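Local coordinates for protein Ac-ASP-7 (Ancylostoma caninum, PDB 3S6S) that is of unknown function but, as a hookworm-secreted SCP/TAPS protein related to plant pathogenesis-related proteins, probably takes part in the interaction between parasite and host, at residues A[10-15]-A[55-60]; A[21-26]-A[115-120]; A[77-82]-A[135-140]; A[106-111]-A[141-146]. All coordinates share one frame; numbering follows the deposited sequence.

Interaction 1. Residues A[10-15]-A[55-60]; sequences SGCMVD and GLEEEA
Glu57 reaches out from helix 54-65 and plugs its carboxylate into the turn of the loop 10-15. One oxygen does the gripping: OE2 accepts the backbone N-H of Val14 at 2.8 Å (N to OE2) on its syn lone pair, the bond nearly straight at 169°. Met13 N meets the same OE2 at 2.9 Å, but from above the carboxylate plane and at a more bent angle. An extended chain, with CG anti to the backbone N (chi1 157°), carries the acid this far from the helix. The packing is close here: CG2 of Val14 lies 3.4 Å from Glu57 OE2, and Gly11 O sits 3.3 Å from Glu57 CG. The second oxygen, OE1, is held by Tyr52 OH and by a water that also donates to Val14 O, so both oxygens of this buried acid are satisfied. Cys12, at the centre of an inverse gamma turn, presents its CA to OE1.

The outer side is looser. Exposed Met13 bends at chi3 and brings only CE to Glu58, 3.8 Å from OE2, while that carboxylate is engaged by Arg61 and Lys62 along its own helix. The disulfide Cys12-Cys54 pins the loop to the start of helix 54-65. The loop leads from strand 6-7 into helix 16-34, and Val14 rests on Trp136 of strand 133-140.

Interaction 2. Residues A[21-26]-A[115-120]; sequences AIDTFH and TRFGCS
Phe117 of strand 116-123 packs against Ile22, Asp23 and His26 of helix 16-34. Its CG stands between the backbone N and the carbonyl carbon (chi1 79°), which turns the ring toward the helix. CE2 comes down over the centre of one face of the His26 imidazole, 3.6 Å from ND1; the two rings are inclined at 43°, neither stacked nor edge-to-face. The carboxylate of Asp23 approaches the Phe117 ring at its edge, near the ring plane, OD2 lying 3.8 Å from CE1, and Ile22 CG2 meets the edge on the other side, at CE2 (4.1 Å).

This is the alpha-beta-alpha sandwich of the SCP/TAPS (CAP) family, in which a helical layer covers each face of a central sheet; the helix and strand segments run at 141° with their axes 9.8 Å apart. Ile22 also sends CG2, the branch anti to its backbone N, onto the disulfide sulfur of Cys119, 3.6 Å from SG.

His26 is fixed in rotation at both nitrogens. ND1 donates to Ile22 O one turn back at 2.8 Å, the acceptor in the imidazole plane, while His26 N reaches that oxygen from the opposite face of its carbonyl plane. NE2 is bonded to Tyr140 OH. Tyr52 meets Phe117 edge-to-face, and its hydroxyl also accepts from Cys119 N.

Interaction 3. Residues A[77-82]-A[135-140]; sequences VTRFSG and DWVCVY
Phe80 lays one ring face over CB of Trp136, 3.6 Å from the ring centroid to CB, a CH-pi contact between partners of an antiparallel hydrogen-bonded pair. The indole ring is nearly parallel to the phenyl, at 11°, but slid aside, so the two barely overlap. At the phenyl edge sits Cys138 SG, 3.8 Å from Phe80 CE1. Further along the same side of the sheet as Phe80 and Trp136, Thr78 OG1 and Tyr140 OH share a hydrogen bond of 2.7 Å, with OG1 lying in the plane of the tyrosine ring; a chi1 of 62° turns OG1 toward that hydroxyl.

The backbones set the spacing. Thr78 and Cys138 exchange two N-H...O bonds, Thr78 N to Cys138 O being 2.7 Å, and Phe80 and Trp136 exchange two more. On the other face Val77 CG1 touches Val137 CG2 at 4.2 Å.

In the second shell Tyr140 OH is also tied to helix 16-34, and the Cys119-Cys138 disulfide links strand 133-140 to its other neighbour, 116-123. Strand 76-83 is an outer strand of the central sheet; Phe80, Trp136 and Cys138 all touch Ile22 of helix 16-34, Phe80 and Trp136 also touch helix 88-99, while Val137 and Val139 face helix 54-65.

Interaction 4. Residues A[106-111]-A[141-146]; sequences MRQVVY and DKKPKD
The Tyr111 ring carries Pro144 on one face: CB stands over the middle of the ring, 3.6 Å from its centroid and 7° off the normal, a CH-pi contact. At the ring edge, in plane, lies Lys142 O. The Arg107 guanidinium has Pro144 CG over one face and Lys145 O at its edge, where NH2 donates to that oxygen at 2.8 Å and NH1 adds a weak second bond. The pyrrolidine is thus wedged between an aromatic and a cationic plane, clamping the irregular segment 141-146 to the last part of helix 103-110 and Tyr111 in this alpha-beta-alpha sandwich. This segment leaves the central sheet after strand 133-140 and leads toward the C-terminal cysteine-rich part of the chain.

Gln108 fixes the start of the loop. With CG anti to the backbone N and a bend at chi2, its amide turns toward the loop, and NE2 donates to Lys142 O at 2.8 Å in a nearly straight bond, 169° at the hydrogen. The other end of the amide, OE1, rests against Pro144 CD at 3.4 Å.

Between Arg107 and Asp146 the grip is electrostatic and less exact: Asp146 OD2 lies 4.3 Å from Arg107 NH1, well out of the guanidinium plane, so only the opposite charges attract. Phe150 meets the tyrosine ring. The Tyr111 hydroxyl has a hydrogen bond with Glu148 and a second from Lys142, whose chain bends only at its last torsion (chi4 -52°), brings CG to the ring at CE1 and donates from NZ to Tyr111 OH at 2.9 Å.

Overall arrangement
Interaction 2 lies nearest the centre of the chain, with interaction 3 about 10 Å away between centres; the two are joined covalently by the disulfide between Cys119 SG and Cys138 SG (2.0 Å). A second, polar tie runs beside it: His26 NE2 lies 2.8 Å from Tyr140 OH, the hydroxyl that Thr78 also meets. Interaction 1 packs on the other side of the sheet, where Ala60 CB approaches Val137 O at 3.5 Å, and Val14 CG2 packs on Trp136 CZ3 (3.7 Å). The loop of interaction 4 follows directly on the strand of interaction 3 and ties back to interaction 2 through Thr115 OG1 and Asp141 OD1, 2.7 Å apart. Interactions 1 and 4 are farthest apart, about 20 Å between centres.

Interaction 1. Residues A[10-15]-A[55-60]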
loop_
_atom_site.group_PDB
_atom_site.type_symbol
_atom_site.label_atom_id
_atom_site.label_comp_id
_atom_site.label_asym_id
_atom_site.label_seq_id
_atom_site.Cartn_x
_atom_site.Cartn_y
_atom_site.Cartn_z
ATOM N N SER A 10 13.391 -9.881 6.785
ATOM C CA SER A 10 13.722 -8.613 7.450
ATOM C C SER A 10 15.060 -8.045 6.965
ATOM O O SER A 10 16.070 -8.113 7.674
ATOM C CB SER A 10 13.760 -8.762 8.976
ATOM O OG SER A 10 13.523 -7.509 9.584
ATOM N N GLY A 11 15.055 -7.458 5.772
ATOM C CA GLY A 11 13.827 -7.270 5.023
ATOM C C GLY A 11 13.373 -5.850 5.273
ATOM O O GLY A 11 13.567 -4.972 4.444
ATOM N N CYS A 12 12.780 -5.617 6.432
ATOM C CA CYS A 12 12.487 -4.264 6.853
ATOM C C CYS A 12 13.782 -3.545 7.220
ATOM O O CYS A 12 14.192 -3.546 8.375
ATOM C CB CYS A 12 11.546 -4.269 8.056
ATOM S SG CYS A 12 9.843 -4.604 7.623
ATOM N N MET A 13 14.439 -2.935 6.243
ATOM C CA MET A 13 15.589 -2.120 6.579
ATOM C C MET A 13 15.319 -0.621 6.517
ATOM O O MET A 13 16.038 0.174 7.130
ATOM C CB MET A 13 16.874 -2.547 5.846
ATOM C CG MET A 13 16.764 -2.898 4.397
ATOM S SD MET A 13 18.333 -3.598 3.809
ATOM C CE MET A 13 17.821 -5.302 3.599
ATOM N N VAL A 14 14.253 -0.233 5.825
ATOM C CA VAL A 14 13.835 1.168 5.834
ATOM C C VAL A 14 13.440 1.584 7.252
ATOM O O VAL A 14 12.759 0.825 7.936
ATOM C CB VAL A 14 12.669 1.420 4.857
ATOM C CG1 VAL A 14 11.937 2.688 5.219
ATOM C CG2 VAL A 14 13.195 1.472 3.412
ATOM N N ASP A 15 13.858 2.782 7.677
ATOM C CA ASP A 15 13.584 3.281 9.037
ATOM C C ASP A 15 12.110 3.490 9.333
ATOM O O ASP A 15 11.334 3.953 8.487
ATOM C CB ASP A 15 14.315 4.597 9.343
ATOM C CG ASP A 15 15.824 4.433 9.433
ATOM O OD1 ASP A 15 16.538 5.437 9.189
ATOM O OD2 ASP A 15 16.301 3.315 9.739
ATOM N N GLY A 55 9.225 -8.972 3.686
ATOM C CA GLY A 55 9.569 -9.756 2.515
ATOM C C GLY A 55 9.307 -8.977 1.243
ATOM O O GLY A 55 10.164 -8.916 0.360
ATOM N N LEU A 56 8.133 -8.359 1.151
ATOM C CA LEU A 56 7.830 -7.523 -0.003
ATOM C C LEU A 56 8.638 -6.222 -0.011
ATOM O O LEU A 56 8.887 -5.664 -1.074
ATOM C CB LEU A 56 6.337 -7.217 -0.111
ATOM C CG LEU A 56 5.431 -8.415 -0.360
ATOM C CD1 LEU A 56 3.983 -7.968 -0.434
ATOM C CD2 LEU A 56 5.860 -9.146 -1.636
ATOM N N GLU A 57 9.051 -5.734 1.158
ATOM C CA GLU A 57 9.953 -4.592 1.153
ATOM C C GLU A 57 11.294 -4.980 0.517
ATOM O O GLU A 57 11.865 -4.220 -0.254
ATOM C CB GLU A 57 10.172 -3.997 2.537
ATOM C CG GLU A 57 11.483 -3.221 2.590
ATOM C CD GLU A 57 11.653 -2.352 3.830
ATOM O OE1 GLU A 57 10.665 -2.123 4.567
ATOM O OE2 GLU A 57 12.793 -1.891 4.045
ATOM N N GLU A 58 11.773 -6.175 0.827
ATOM C CA GLU A 58 12.962 -6.703 0.207
ATOM C C GLU A 58 12.776 -6.909 -1.316
ATOM O O GLU A 58 13.713 -6.714 -2.100
ATOM C CB GLU A 58 13.380 -7.997 0.912
ATOM C CG GLU A 58 14.577 -8.740 0.306
ATOM C CD GLU A 58 15.802 -7.856 0.008
ATOM O OE1 GLU A 58 16.585 -8.230 -0.906
ATOM O OE2 GLU A 58 15.988 -6.810 0.674
ATOM N N GLU A 59 11.575 -7.292 -1.740
ATOM C CA GLU A 59 11.334 -7.381 -3.176
ATOM C C GLU A 59 11.369 -5.979 -3.785
ATOM O O GLU A 59 11.911 -5.772 -4.864
ATOM C CB GLU A 59 10.014 -8.096 -3.506
ATOM C CG GLU A 59 9.860 -9.512 -2.914
ATOM C CD GLU A 59 8.669 -10.259 -3.513
ATOM O OE1 GLU A 59 8.466 -11.444 -3.166
ATOM O OE2 GLU A 59 7.946 -9.658 -4.346
ATOM N N ALA A 60 10.826 -5.002 -3.072
ATOM C CA ALA A 60 10.887 -3.635 -3.566
ATOM C C ALA A 60 12.346 -3.184 -3.727
ATOM O O ALA A 60 12.687 -2.512 -4.707
ATOM C CB ALA A 60 10.111 -2.695 -2.665
HETATM O O HOH W 1 10.915 -1.126 7.235
#

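Interaction 2. Residues A[21-26]-A[115-120]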
loop_
_atom_site.group_PDB
_atom_site.type_symbol
_atom_site.label_atom_id
_atom_site.label_comp_id
_atom_site.label_asym_id
_atom_site.label_seq_id
_atom_site.Cartn_x
_atom_site.Cartn_y
_atom_site.Cartn_z
ATOM N N ALA A 21 5.123 6.456 7.618
ATOM C CA ALA A 21 4.550 7.509 6.796
ATOM C C ALA A 21 3.880 6.902 5.554
ATOM O O ALA A 21 2.772 7.289 5.175
ATOM C CB ALA A 21 5.636 8.521 6.396
ATOM N N ILE A 22 4.550 5.937 4.947
ATOM C CA ILE A 22 4.039 5.288 3.733
ATOM C C ILE A 22 2.848 4.367 4.026
ATOM O O ILE A 22 1.833 4.356 3.306
ATOM C CB ILE A 22 5.167 4.519 3.017
ATOM C CG1 ILE A 22 6.267 5.505 2.612
ATOM C CG2 ILE A 22 4.616 3.732 1.817
ATOM C CD1 ILE A 22 7.543 4.854 2.073
ATOM N N ASP A 23 2.975 3.620 5.117
ATOM C CA ASP A 23 1.918 2.739 5.573
ATOM C C ASP A 23 0.678 3.521 5.984
ATOM O O ASP A 23 -0.446 3.112 5.686
ATOM C CB ASP A 23 2.413 1.881 6.728
ATOM C CG ASP A 23 1.317 1.054 7.333
ATOM O OD1 ASP A 23 0.658 1.534 8.286
ATOM O OD2 ASP A 23 1.103 -0.069 6.837
ATOM N N THR A 24 0.878 4.655 6.646
ATOM C CA THR A 24 -0.257 5.470 7.073
ATOM C C THR A 24 -0.945 6.130 5.880
ATOM O O THR A 24 -2.177 6.184 5.807
ATOM C CB THR A 24 0.147 6.534 8.117
ATOM O OG1 THR A 24 0.562 5.883 9.334
ATOM C CG2 THR A 24 -1.030 7.430 8.423
ATOM N N PHE A 25 -0.144 6.602 4.931
ATOM C CA PHE A 25 -0.685 7.140 3.698
ATOM C C PHE A 25 -1.549 6.103 2.986
ATOM O O PHE A 25 -2.664 6.390 2.564
ATOM C CB PHE A 25 0.440 7.593 2.772
ATOM C CG PHE A 25 -0.026 7.973 1.396
ATOM C CD1 PHE A 25 -0.174 7.004 0.409
ATOM C CD2 PHE A 25 -0.305 9.302 1.086
ATOM C CE1 PHE A 25 -0.600 7.348 -0.865
ATOM C CE2 PHE A 25 -0.745 9.662 -0.174
ATOM C CZ PHE A 25 -0.885 8.683 -1.162
ATOM N N HIS A 26 -1.028 4.892 2.841
ATOM C CA HIS A 26 -1.803 3.827 2.207
ATOM C C HIS A 26 -3.065 3.480 2.974
ATOM O O HIS A 26 -4.166 3.551 2.429
ATOM C CB HIS A 26 -0.960 2.559 2.042
ATOM C CG HIS A 26 -0.070 2.587 0.842
ATOM N ND1 HIS A 26 1.122 3.280 0.816
ATOM C CD2 HIS A 26 -0.198 2.010 -0.376
ATOM C CE1 HIS A 26 1.698 3.109 -0.361
ATOM N NE2 HIS A 26 0.912 2.352 -1.106
ATOM N N THR A 115 -3.679 -7.149 -0.241
ATOM C CA THR A 115 -3.721 -7.432 1.193
ATOM C C THR A 115 -2.390 -7.237 1.900
ATOM O O THR A 115 -2.333 -7.262 3.139
ATOM C CB THR A 115 -4.165 -8.877 1.489
ATOM O OG1 THR A 115 -3.094 -9.780 1.201
ATOM C CG2 THR A 115 -5.406 -9.247 0.701
ATOM N N ARG A 116 -1.315 -7.080 1.123
ATOM C CA ARG A 116 -0.019 -6.778 1.701
ATOM C C ARG A 116 0.908 -6.087 0.714
ATOM O O ARG A 116 0.727 -6.194 -0.506
ATOM C CB ARG A 116 0.643 -8.014 2.334
ATOM C CG ARG A 116 0.730 -9.228 1.462
ATOM C CD ARG A 116 1.609 -10.290 2.121
ATOM N NE ARG A 116 0.850 -11.226 2.943
ATOM C CZ ARG A 116 1.331 -11.818 4.039
ATOM N NH1 ARG A 116 2.570 -11.560 4.455
ATOM N NH2 ARG A 116 0.569 -12.657 4.733
ATOM N N PHE A 117 1.875 -5.354 1.267
ATOM C CA PHE A 117 2.836 -4.604 0.487
ATOM C C PHE A 117 4.070 -4.316 1.328
ATOM O O PHE A 117 4.046 -4.465 2.542
ATOM C CB PHE A 117 2.229 -3.281 -0.008
ATOM C CG PHE A 117 2.194 -2.176 1.037
ATOM C CD1 PHE A 117 1.723 -2.411 2.324
ATOM C CD2 PHE A 117 2.623 -0.895 0.722
ATOM C CE1 PHE A 117 1.670 -1.379 3.267
ATOM C CE2 PHE A 117 2.584 0.134 1.662
ATOM C CZ PHE A 117 2.108 -0.110 2.936
ATOM N N GLY A 118 5.132 -3.884 0.664
ATOM C CA GLY A 118 6.321 -3.382 1.307
ATOM C C GLY A 118 7.007 -2.389 0.377
ATOM O O GLY A 118 6.820 -2.442 -0.843
ATOM N N CYS A 119 7.795 -1.473 0.946
ATOM C CA CYS A 119 8.455 -0.456 0.133
ATOM C C CYS A 119 9.922 -0.313 0.493
ATOM O O CYS A 119 10.349 -0.659 1.591
ATOM C CB CYS A 119 7.759 0.897 0.286
ATOM S SG CYS A 119 5.959 0.801 0.213
ATOM N N SER A 120 10.692 0.205 -0.443
ATOM C CA SER A 120 12.082 0.494 -0.174
ATOM C C SER A 120 12.442 1.740 -0.941
ATOM O O SER A 120 11.789 2.079 -1.928
ATOM C CB SER A 120 12.966 -0.675 -0.597
ATOM O OG SER A 120 14.325 -0.381 -0.336
#

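Interaction 3. Residues A[77-82]-A[135-140]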
loop_
_atom_site.group_PDB
_atom_site.type_symbol
_atom_site.label_atom_id
_atom_site.label_comp_id
_atom_site.label_asym_id
_atom_site.label_seq_id
_atom_site.Cartn_x
_atom_site.Cartn_y
_atom_site.Cartn_z
ATOM N N VAL A 77 3.287 -2.817 -8.508
ATOM C CA VAL A 77 4.398 -1.934 -8.207
ATOM C C VAL A 77 3.936 -0.486 -8.291
ATOM O O VAL A 77 3.190 -0.121 -9.202
ATOM C CB VAL A 77 5.578 -2.131 -9.199
ATOM C CG1 VAL A 77 6.761 -1.226 -8.825
ATOM C CG2 VAL A 77 6.018 -3.582 -9.240
ATOM N N THR A 78 4.365 0.327 -7.328
ATOM C CA THR A 78 4.300 1.777 -7.461
ATOM C C THR A 78 5.681 2.409 -7.264
ATOM O O THR A 78 6.539 1.868 -6.576
ATOM C CB THR A 78 3.306 2.425 -6.480
ATOM O OG1 THR A 78 3.717 2.163 -5.123
ATOM C CG2 THR A 78 1.888 1.903 -6.738
ATOM N N ARG A 79 5.891 3.560 -7.883
ATOM C CA ARG A 79 7.145 4.270 -7.731
ATOM C C ARG A 79 6.853 5.717 -7.434
ATOM O O ARG A 79 5.907 6.287 -7.954
ATOM C CB ARG A 79 7.984 4.161 -9.000
ATOM C CG ARG A 79 7.881 2.808 -9.653
ATOM C CD ARG A 79 8.619 2.776 -10.974
ATOM N NE ARG A 79 9.956 2.254 -10.762
ATOM C CZ ARG A 79 10.304 1.010 -11.043
ATOM N NH1 ARG A 79 9.398 0.176 -11.568
ATOM N NH2 ARG A 79 11.557 0.615 -10.810
ATOM N N PHE A 80 7.663 6.314 -6.576
ATOM C CA PHE A 80 7.541 7.743 -6.341
ATOM C C PHE A 80 8.885 8.326 -5.931
ATOM O O PHE A 80 9.659 7.689 -5.210
ATOM C CB PHE A 80 6.398 8.068 -5.364
ATOM C CG PHE A 80 6.384 7.218 -4.123
ATOM C CD1 PHE A 80 5.822 5.948 -4.141
ATOM C CD2 PHE A 80 6.908 7.706 -2.919
ATOM C CE1 PHE A 80 5.794 5.165 -2.983
ATOM C CE2 PHE A 80 6.892 6.925 -1.756
ATOM C CZ PHE A 80 6.334 5.659 -1.785
ATOM N N SER A 81 9.172 9.514 -6.454
ATOM C CA SER A 81 10.472 10.158 -6.268
ATOM C C SER A 81 10.399 11.672 -6.367
ATOM O O SER A 81 9.378 12.241 -6.765
ATOM C CB SER A 81 11.480 9.646 -7.290
ATOM O OG SER A 81 10.845 8.916 -8.316
ATOM N N GLY A 82 11.497 12.327 -6.007
ATOM C CA GLY A 82 11.561 13.772 -6.079
ATOM C C GLY A 82 12.851 14.331 -5.531
ATOM O O GLY A 82 13.471 13.746 -4.639
ATOM N N ASP A 135 14.256 7.954 -4.270
ATOM C CA ASP A 135 13.433 7.077 -5.087
ATOM C C ASP A 135 12.838 5.954 -4.249
ATOM O O ASP A 135 13.562 5.253 -3.540
ATOM C CB ASP A 135 14.263 6.482 -6.210
ATOM C CG ASP A 135 14.720 7.520 -7.189
ATOM O OD1 ASP A 135 15.941 7.640 -7.390
ATOM O OD2 ASP A 135 13.858 8.213 -7.765
ATOM N N TRP A 136 11.519 5.790 -4.335
ATOM C CA TRP A 136 10.825 4.714 -3.628
ATOM C C TRP A 136 10.114 3.772 -4.605
ATOM O O TRP A 136 9.541 4.216 -5.602
ATOM C CB TRP A 136 9.801 5.295 -2.652
ATOM C CG TRP A 136 10.425 6.029 -1.509
ATOM C CD1 TRP A 136 10.791 7.356 -1.473
ATOM C CD2 TRP A 136 10.781 5.486 -0.233
ATOM N NE1 TRP A 136 11.342 7.664 -0.251
ATOM C CE2 TRP A 136 11.355 6.534 0.526
ATOM C CE3 TRP A 136 10.684 4.214 0.339
ATOM C CZ2 TRP A 136 11.815 6.348 1.830
ATOM C CZ3 TRP A 136 11.150 4.029 1.637
ATOM C CH2 TRP A 136 11.709 5.091 2.364
ATOM N N VAL A 137 10.166 2.471 -4.344
ATOM C CA VAL A 137 9.146 1.612 -4.923
ATOM C C VAL A 137 8.363 0.885 -3.853
ATOM O O VAL A 137 8.887 0.540 -2.794
ATOM C CB VAL A 137 9.633 0.646 -6.096
ATOM C CG1 VAL A 137 11.002 1.034 -6.638
ATOM C CG2 VAL A 137 9.557 -0.816 -5.707
ATOM N N CYS A 138 7.076 0.700 -4.133
ATOM C CA CYS A 138 6.248 -0.220 -3.372
ATOM C C CYS A 138 5.824 -1.395 -4.244
ATOM O O CYS A 138 5.564 -1.270 -5.456
ATOM C CB CYS A 138 5.033 0.473 -2.775
ATOM S SG CYS A 138 5.475 1.713 -1.551
ATOM N N VAL A 139 5.782 -2.540 -3.587
ATOM C CA VAL A 139 5.432 -3.803 -4.179
ATOM C C VAL A 139 4.223 -4.340 -3.418
ATOM O O VAL A 139 4.173 -4.314 -2.174
ATOM C CB VAL A 139 6.628 -4.794 -4.101
ATOM C CG1 VAL A 139 6.141 -6.223 -4.148
ATOM C CG2 VAL A 139 7.653 -4.491 -5.217
ATOM N N TYR A 140 3.243 -4.801 -4.185
ATOM C CA TYR A 140 1.970 -5.241 -3.648
ATOM C C TYR A 140 1.729 -6.683 -4.040
ATOM O O TYR A 140 2.182 -7.128 -5.087
ATOM C CB TYR A 140 0.853 -4.362 -4.186
ATOM C CG TYR A 140 1.118 -2.892 -3.978
ATOM C CD1 TYR A 140 2.073 -2.233 -4.737
ATOM C CD2 TYR A 140 0.413 -2.159 -3.025
ATOM C CE1 TYR A 140 2.321 -0.899 -4.562
ATOM C CE2 TYR A 140 0.660 -0.812 -2.846
ATOM C CZ TYR A 140 1.615 -0.195 -3.622
ATOM O OH TYR A 140 1.883 1.131 -3.461
HETATM O O HOH W 2 10.987 5.465 -7.757
#

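Interaction 4. Residues A[106-111]-A[141-146]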
loop_
_atom_site.group_PDB
_atom_site.type_symbol
_atom_site.label_atom_id
_atom_site.label_comp_id
_atom_site.label_asym_id
_atom_site.label_seq_id
_atom_site.Cartn_x
_atom_site.Cartn_y
_atom_site.Cartn_z
ATOM N N MET A 106 -2.420 5.533 -7.955
ATOM C CA MET A 106 -3.416 5.402 -6.906
ATOM C C MET A 106 -4.346 4.204 -7.110
ATOM O O MET A 106 -4.856 3.658 -6.141
ATOM C CB MET A 106 -4.203 6.700 -6.731
ATOM C CG MET A 106 -3.375 7.844 -6.144
ATOM S SD MET A 106 -2.743 7.516 -4.475
ATOM C CE MET A 106 -1.077 7.074 -4.847
ATOM N N ARG A 107 -4.560 3.790 -8.358
ATOM C CA ARG A 107 -5.296 2.556 -8.613
ATOM C C ARG A 107 -4.729 1.373 -7.838
ATOM O O ARG A 107 -5.484 0.580 -7.274
ATOM C CB ARG A 107 -5.287 2.197 -10.092
ATOM C CG ARG A 107 -6.421 2.765 -10.880
ATOM C CD ARG A 107 -6.492 2.028 -12.207
ATOM N NE ARG A 107 -7.576 1.064 -12.199
ATOM C CZ ARG A 107 -7.466 -0.188 -12.605
ATOM N NH1 ARG A 107 -6.298 -0.632 -13.075
ATOM N NH2 ARG A 107 -8.533 -0.985 -12.553
ATOM N N GLN A 108 -3.405 1.237 -7.832
ATOM C CA GLN A 108 -2.782 0.157 -7.074
ATOM C C GLN A 108 -2.928 0.366 -5.561
ATOM O O GLN A 108 -3.320 -0.542 -4.828
ATOM C CB GLN A 108 -1.311 0.014 -7.454
ATOM C CG GLN A 108 -0.577 -1.015 -6.620
ATOM C CD GLN A 108 -1.034 -2.441 -6.903
ATOM O OE1 GLN A 108 -0.699 -3.023 -7.951
ATOM N NE2 GLN A 108 -1.806 -3.018 -5.970
ATOM N N VAL A 109 -2.620 1.580 -5.110
ATOM C CA VAL A 109 -2.656 1.947 -3.698
ATOM C C VAL A 109 -3.989 1.588 -3.054
ATOM O O VAL A 109 -4.074 1.194 -1.889
ATOM C CB VAL A 109 -2.459 3.470 -3.560
ATOM C CG1 VAL A 109 -2.740 3.942 -2.124
ATOM C CG2 VAL A 109 -1.051 3.849 -4.016
ATOM N N VAL A 110 -5.024 1.670 -3.862
ATOM C CA VAL A 110 -6.386 1.772 -3.379
ATOM C C VAL A 110 -7.237 0.517 -3.698
ATOM O O VAL A 110 -8.375 0.402 -3.247
ATOM C CB VAL A 110 -6.958 3.102 -3.957
ATOM C CG1 VAL A 110 -8.271 2.927 -4.694
ATOM C CG2 VAL A 110 -6.976 4.181 -2.885
ATOM N N TYR A 111 -6.642 -0.418 -4.447
ATOM C CA TYR A 111 -7.256 -1.674 -4.874
ATOM C C TYR A 111 -7.675 -2.525 -3.680
ATOM O O TYR A 111 -6.823 -3.031 -2.956
ATOM C CB TYR A 111 -6.241 -2.459 -5.720
ATOM C CG TYR A 111 -6.731 -3.762 -6.307
ATOM C CD1 TYR A 111 -5.866 -4.830 -6.483
ATOM C CD2 TYR A 111 -8.052 -3.916 -6.720
ATOM C CE1 TYR A 111 -6.307 -6.027 -7.035
ATOM C CE2 TYR A 111 -8.501 -5.102 -7.262
ATOM C CZ TYR A 111 -7.626 -6.153 -7.415
ATOM O OH TYR A 111 -8.068 -7.333 -7.969
ATOM N N ASP A 141 1.032 -7.426 -3.189
ATOM C CA ASP A 141 0.804 -8.826 -3.483
ATOM C C ASP A 141 -0.215 -8.968 -4.604
ATOM O O ASP A 141 -0.199 -9.951 -5.337
ATOM C CB ASP A 141 0.399 -9.614 -2.229
ATOM C CG ASP A 141 -0.992 -9.251 -1.708
ATOM O OD1 ASP A 141 -1.565 -10.091 -0.985
ATOM O OD2 ASP A 141 -1.512 -8.153 -2.001
ATOM N N LYS A 142 -1.088 -7.979 -4.754
ATOM C CA LYS A 142 -2.091 -8.064 -5.804
ATOM C C LYS A 142 -2.253 -6.789 -6.640
ATOM O O LYS A 142 -2.473 -5.698 -6.126
ATOM C CB LYS A 142 -3.435 -8.548 -5.257
ATOM C CG LYS A 142 -4.345 -9.079 -6.355
ATOM C CD LYS A 142 -5.601 -9.733 -5.793
ATOM C CE LYS A 142 -6.336 -10.573 -6.855
ATOM N NZ LYS A 142 -6.594 -9.813 -8.115
ATOM N N LYS A 143 -2.135 -6.971 -7.949
ATOM C CA LYS A 143 -2.207 -5.913 -8.931
ATOM C C LYS A 143 -3.577 -5.920 -9.574
ATOM O O LYS A 143 -4.029 -6.959 -10.020
ATOM C CB LYS A 143 -1.162 -6.191 -10.002
ATOM C CG LYS A 143 -1.252 -5.300 -11.200
ATOM C CD LYS A 143 -0.114 -5.619 -12.112
ATOM C CE LYS A 143 0.044 -4.579 -13.209
ATOM N NZ LYS A 143 1.070 -5.043 -14.200
ATOM N N PRO A 144 -4.256 -4.762 -9.627
ATOM C CA PRO A 144 -5.572 -4.782 -10.272
ATOM C C PRO A 144 -5.396 -4.909 -11.784
ATOM O O PRO A 144 -4.285 -4.712 -12.273
ATOM C CB PRO A 144 -6.129 -3.409 -9.933
ATOM C CG PRO A 144 -4.909 -2.536 -9.858
ATOM C CD PRO A 144 -3.842 -3.400 -9.248
ATOM N N LYS A 145 -6.453 -5.248 -12.517
ATOM C CA LYS A 145 -6.380 -5.163 -13.975
ATOM C C LYS A 145 -7.181 -3.990 -14.496
ATOM O O LYS A 145 -8.048 -3.456 -13.814
ATOM C CB LYS A 145 -6.764 -6.464 -14.704
ATOM C CG LYS A 145 -7.344 -7.582 -13.863
ATOM C CD LYS A 145 -7.103 -8.931 -14.547
ATOM C CE LYS A 145 -7.333 -8.819 -16.064
ATOM N NZ LYS A 145 -6.801 -9.983 -16.830
ATOM N N ASP A 146 -6.866 -3.573 -15.712
ATOM C CA ASP A 146 -7.517 -2.411 -16.280
ATOM C C ASP A 146 -9.002 -2.672 -16.434
ATOM O O ASP A 146 -9.418 -3.762 -16.836
ATOM C CB ASP A 146 -6.846 -2.020 -17.589
ATOM C CG ASP A 146 -5.430 -1.515 -17.366
ATOM O OD1 ASP A 146 -4.508 -2.358 -17.272
ATOM O OD2 ASP A 146 -5.247 -0.281 -17.237
HETATM O O HOH W 3 -6.977 -8.492 -10.588
#